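Local coordinates for protein epimerase (Methylomonas sp. DH-1, PDB 7CJ6) that catalyses the manganese-dependent epimerisation of ketoses at C3, most actively L-ribulose and also D-ribulose, D-allulose and D-fructose, at residues A13-G18 with I243-F248. Residues are numbered along the deposited sequence; the frame is centred on the assembly and turned at random.
Sequences ALVWSG and ITFESF. With MN (manganese (II) ion), chain C; PSJ (D-psicose), chain D.
Leu-14 and Val-15, in a short 3-10 turn, lie beside Ser-247 and Phe-248, the closest backbone approach setting CA of Val-15 6.0 Å from CA of Ser-247. The contact joins the loop after strand 8-12 to the C-terminal end of strand 242-245 and the residues that follow it, where the first and last strands close the eight-stranded ring of a TIM barrel, and it is buried and apolar. Leu-14 reaches the edge of the Phe-248 ring: its CD2 lies in the ring plane, 3.3 Å from CE1 of Phe-248, a tight approach. The Phe-248 ring hangs beside its own backbone N, with CG anti to the carbonyl carbon (chi1 -57°), which brings its CD1-CE1 side to the leucine. It also packs edge-to-face with His-12 and touches Arg-217, both of which bind the sugar. Cutting Phe-248 back to an alanine is likely to open a gap beside Leu-14 CD2 and leave the His-12 ring without its aromatic neighbour. Farther from the sugar, Val-15 crosses Phe-245 at about a right angle, CG2 meeting CE2 of that ring obliquely at 4.0 Å; its other methyl, CG1, sits 3.7 Å above the plane of the Trp-16 ring. Leu-274 and Ala-278 of helix 271-285 also pack on Phe-245. Ser-247 OG hydrogen-bonds to the carbonyl O of Arg-217. Glu-246 points away from the 3-10 turn into the active site, where Glu-152, Asp-185 and His-211 also bind the manganese, D-psicose chelates it through O2 and O3, and the extended glutamate chain sets OE2 2.0 Å from the metal.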
ATOM      1  N   ALA A  13      -7.840 -15.893  11.135  1.00 22.30           N
ATOM      2  CA  ALA A  13      -7.130 -16.526  12.270  1.00 23.17           C
ATOM      3  C   ALA A  13      -6.303 -15.476  13.030  1.00 23.16           C
ATOM      4  O   ALA A  13      -6.276 -15.544  14.275  1.00 22.92           O
ATOM      5  CB  ALA A  13      -6.276 -17.658  11.764  1.00 24.48           C
ATOM      6  N   LEU A  14      -5.670 -14.537  12.315  1.00 25.47           N
ATOM      7  CA  LEU A  14      -4.645 -13.609  12.878  1.00 25.73           C
ATOM      8  C   LEU A  14      -5.296 -12.501  13.707  1.00 25.06           C
ATOM      9  O   LEU A  14      -4.551 -11.640  14.229  1.00 26.51           O
ATOM     10  CB  LEU A  14      -3.793 -13.016  11.754  1.00 26.90           C
ATOM     11  CG  LEU A  14      -2.383 -13.597  11.681  1.00 28.08           C
ATOM     12  CD1 LEU A  14      -2.424 -15.023  11.176  1.00 27.11           C
ATOM     13  CD2 LEU A  14      -1.476 -12.753  10.806  1.00 31.24           C
ATOM     14  N   VAL A  15      -6.621 -12.521  13.836  1.00 21.86           N
ATOM     15  CA  VAL A  15      -7.348 -11.673  14.818  1.00 21.33           C
ATOM     16  C   VAL A  15      -7.047 -12.214  16.222  1.00 21.03           C
ATOM     17  O   VAL A  15      -7.034 -11.405  17.166  1.00 22.72           O
ATOM     18  CB  VAL A  15      -8.857 -11.635  14.518  1.00 21.46           C
ATOM     19  CG1 VAL A  15      -9.640 -11.009  15.662  1.00 24.04           C
ATOM     20  CG2 VAL A  15      -9.138 -10.917  13.209  1.00 21.90           C
ATOM     21  N   TRP A  16      -6.755 -13.519  16.333  1.00 19.45           N
ATOM     22  CA  TRP A  16      -6.649 -14.263  17.619  1.00 20.00           C
ATOM     23  C   TRP A  16      -5.262 -14.887  17.813  1.00 21.44           C
ATOM     24  O   TRP A  16      -4.726 -14.770  18.923  1.00 21.75           O
ATOM     25  CB  TRP A  16      -7.724 -15.347  17.697  1.00 18.68           C
ATOM     26  CG  TRP A  16      -9.105 -14.805  17.871  1.00 18.36           C
ATOM     27  CD1 TRP A  16      -9.680 -14.368  19.029  1.00 19.24           C
ATOM     28  CD2 TRP A  16     -10.094 -14.645  16.843  1.00 18.17           C
ATOM     29  NE1 TRP A  16     -10.962 -13.951  18.791  1.00 18.88           N
ATOM     30  CE2 TRP A  16     -11.243 -14.109  17.460  1.00 18.10           C
ATOM     31  CE3 TRP A  16     -10.122 -14.909  15.468  1.00 18.12           C
ATOM     32  CZ2 TRP A  16     -12.400 -13.822  16.740  1.00 18.60           C
ATOM     33  CZ3 TRP A  16     -11.268 -14.628  14.762  1.00 18.68           C
ATOM     34  CH2 TRP A  16     -12.390 -14.092  15.392  1.00 18.65           C
ATOM     35  N   SER A  17      -4.744 -15.584  16.798  1.00 23.02           N
ATOM     36  CA  SER A  17      -3.537 -16.444  16.901  1.00 24.91           C
ATOM     37  C   SER A  17      -2.535 -16.125  15.790  1.00 25.72           C
ATOM     38  O   SER A  17      -2.935 -16.107  14.614  1.00 23.38           O
ATOM     39  CB  SER A  17      -3.910 -17.900  16.871  1.00 24.91           C
ATOM     40  OG  SER A  17      -4.576 -18.275  18.063  1.00 23.86           O
ATOM     41  N   GLY A  18      -1.269 -15.929  16.169  1.00 27.55           N
ATOM     42  CA  GLY A  18      -0.135 -15.756  15.241  1.00 29.44           C
ATOM     43  C   GLY A  18       0.354 -17.089  14.699  1.00 31.10           C
ATOM     44  O   GLY A  18       1.021 -17.091  13.650  1.00 33.97           O
ATOM     45  N   ILE A 243     -17.993 -13.616   4.002  1.00 14.58           N
ATOM     46  CA  ILE A 243     -17.446 -12.280   4.365  1.00 15.95           C
ATOM     47  C   ILE A 243     -16.608 -12.462   5.630  1.00 16.14           C
ATOM     48  O   ILE A 243     -17.200 -12.654   6.701  1.00 16.97           O
ATOM     49  CB  ILE A 243     -18.568 -11.249   4.565  1.00 15.83           C
ATOM     50  CG1 ILE A 243     -19.445 -11.136   3.315  1.00 16.21           C
ATOM     51  CG2 ILE A 243     -17.973  -9.910   4.977  1.00 15.78           C
ATOM     52  CD1 ILE A 243     -20.674 -10.278   3.492  1.00 15.69           C
ATOM     53  N   THR A 244     -15.284 -12.458   5.518  1.00 16.97           N
ATOM     54  CA  THR A 244     -14.417 -12.571   6.719  1.00 17.83           C
ATOM     55  C   THR A 244     -13.863 -11.191   7.082  1.00 17.07           C
ATOM     56  O   THR A 244     -13.451 -10.421   6.183  1.00 16.63           O
ATOM     57  CB  THR A 244     -13.371 -13.691   6.609  1.00 20.27           C
ATOM     58  OG1 THR A 244     -12.105 -13.207   7.051  1.00 23.18           O
ATOM     59  CG2 THR A 244     -13.235 -14.276   5.225  1.00 17.29           C
ATOM     60  N   PHE A 245     -13.931 -10.884   8.378  1.00 17.90           N
ATOM     61  CA  PHE A 245     -13.224  -9.748   9.011  1.00 16.46           C
ATOM     62  C   PHE A 245     -11.731 -10.080   9.073  1.00 16.93           C
ATOM     63  O   PHE A 245     -11.346 -11.153   9.575  1.00 18.38           O
ATOM     64  CB  PHE A 245     -13.759  -9.478  10.411  1.00 16.89           C
ATOM     65  CG  PHE A 245     -12.927  -8.487  11.179  1.00 15.78           C
ATOM     66  CD1 PHE A 245     -12.619  -7.252  10.628  1.00 15.44           C
ATOM     67  CD2 PHE A 245     -12.449  -8.789  12.442  1.00 17.04           C
ATOM     68  CE1 PHE A 245     -11.864  -6.330  11.335  1.00 16.54           C
ATOM     69  CE2 PHE A 245     -11.685  -7.872  13.144  1.00 17.22           C
ATOM     70  CZ  PHE A 245     -11.390  -6.647  12.590  1.00 17.18           C
ATOM     71  N   GLU A 246     -10.920  -9.154   8.587  1.00 17.17           N
ATOM     72  CA  GLU A 246      -9.450  -9.298   8.502  1.00 18.65           C
ATOM     73  C   GLU A 246      -8.805  -8.066   9.137  1.00 20.20           C
ATOM     74  O   GLU A 246      -9.164  -6.933   8.749  1.00 21.01           O
ATOM     75  CB  GLU A 246      -9.051  -9.483   7.043  1.00 20.13           C
ATOM     76  CG  GLU A 246      -7.568  -9.712   6.865  1.00 20.00           C
ATOM     77  CD  GLU A 246      -7.208 -10.261   5.500  1.00 20.92           C
ATOM     78  OE1 GLU A 246      -6.690 -11.380   5.443  1.00 25.43           O
ATOM     79  OE2 GLU A 246      -7.452  -9.567   4.501  1.00 21.29           O
ATOM     80  N   SER A 247      -7.898  -8.289  10.088  1.00 22.16           N
ATOM     81  CA  SER A 247      -7.212  -7.220  10.854  1.00 22.82           C
ATOM     82  C   SER A 247      -5.848  -7.725  11.328  1.00 24.07           C
ATOM     83  O   SER A 247      -5.729  -8.912  11.707  1.00 23.24           O
ATOM     84  CB  SER A 247      -8.065  -6.750  12.001  1.00 23.57           C
ATOM     85  OG  SER A 247      -7.422  -5.703  12.713  1.00 26.01           O
ATOM     86  N   PHE A 248      -4.853  -6.846  11.296  1.00 23.14           N
ATOM     87  CA  PHE A 248      -3.457  -7.161  11.686  1.00 24.10           C
ATOM     88  C   PHE A 248      -2.937  -6.061  12.607  1.00 25.16           C
ATOM     89  O   PHE A 248      -2.994  -4.869  12.236  1.00 25.21           O
ATOM     90  CB  PHE A 248      -2.586  -7.345  10.444  1.00 25.27           C
ATOM     91  CG  PHE A 248      -3.093  -8.412   9.510  1.00 27.15           C
ATOM     92  CD1 PHE A 248      -2.775  -9.745   9.717  1.00 28.39           C
ATOM     93  CD2 PHE A 248      -3.915  -8.088   8.444  1.00 27.61           C
ATOM     94  CE1 PHE A 248      -3.252 -10.728   8.864  1.00 28.08           C
ATOM     95  CE2 PHE A 248      -4.389  -9.072   7.591  1.00 28.10           C
ATOM     96  CZ  PHE A 248      -4.059 -10.390   7.803  1.00 29.17           C
TER
HETATM   97 MN    MN C 301      -7.525 -10.076   2.548  1.00 24.08          MN
HETATM   98  C1  PSJ D 302      -3.190 -10.140   2.550  1.00 23.05           C
HETATM   99  O1  PSJ D 302      -2.992  -8.724   2.500  1.00 22.68           O
HETATM  100  C2  PSJ D 302      -4.665 -10.416   2.451  1.00 22.81           C
HETATM  101  O2  PSJ D 302      -5.409  -9.480   2.369  1.00 21.22           O
HETATM  102  C3  PSJ D 302      -5.167 -11.828   2.415  1.00 26.55           C
HETATM  103  O3  PSJ D 302      -6.302 -11.999   3.261  1.00 24.66           O
HETATM  104  C4  PSJ D 302      -4.014 -12.712   2.849  1.00 29.41           C
HETATM  105  O4  PSJ D 302      -3.087 -12.705   1.769  1.00 36.45           O
HETATM  106  C5  PSJ D 302      -4.403 -14.149   3.169  1.00 35.18           C
HETATM  107  O5  PSJ D 302      -5.825 -14.304   3.063  1.00 39.75           O
HETATM  108  C6  PSJ D 302      -3.928 -14.529   4.572  1.00 35.85           C
HETATM  109  O6  PSJ D 302      -4.095 -15.938   4.804  1.00 34.68           O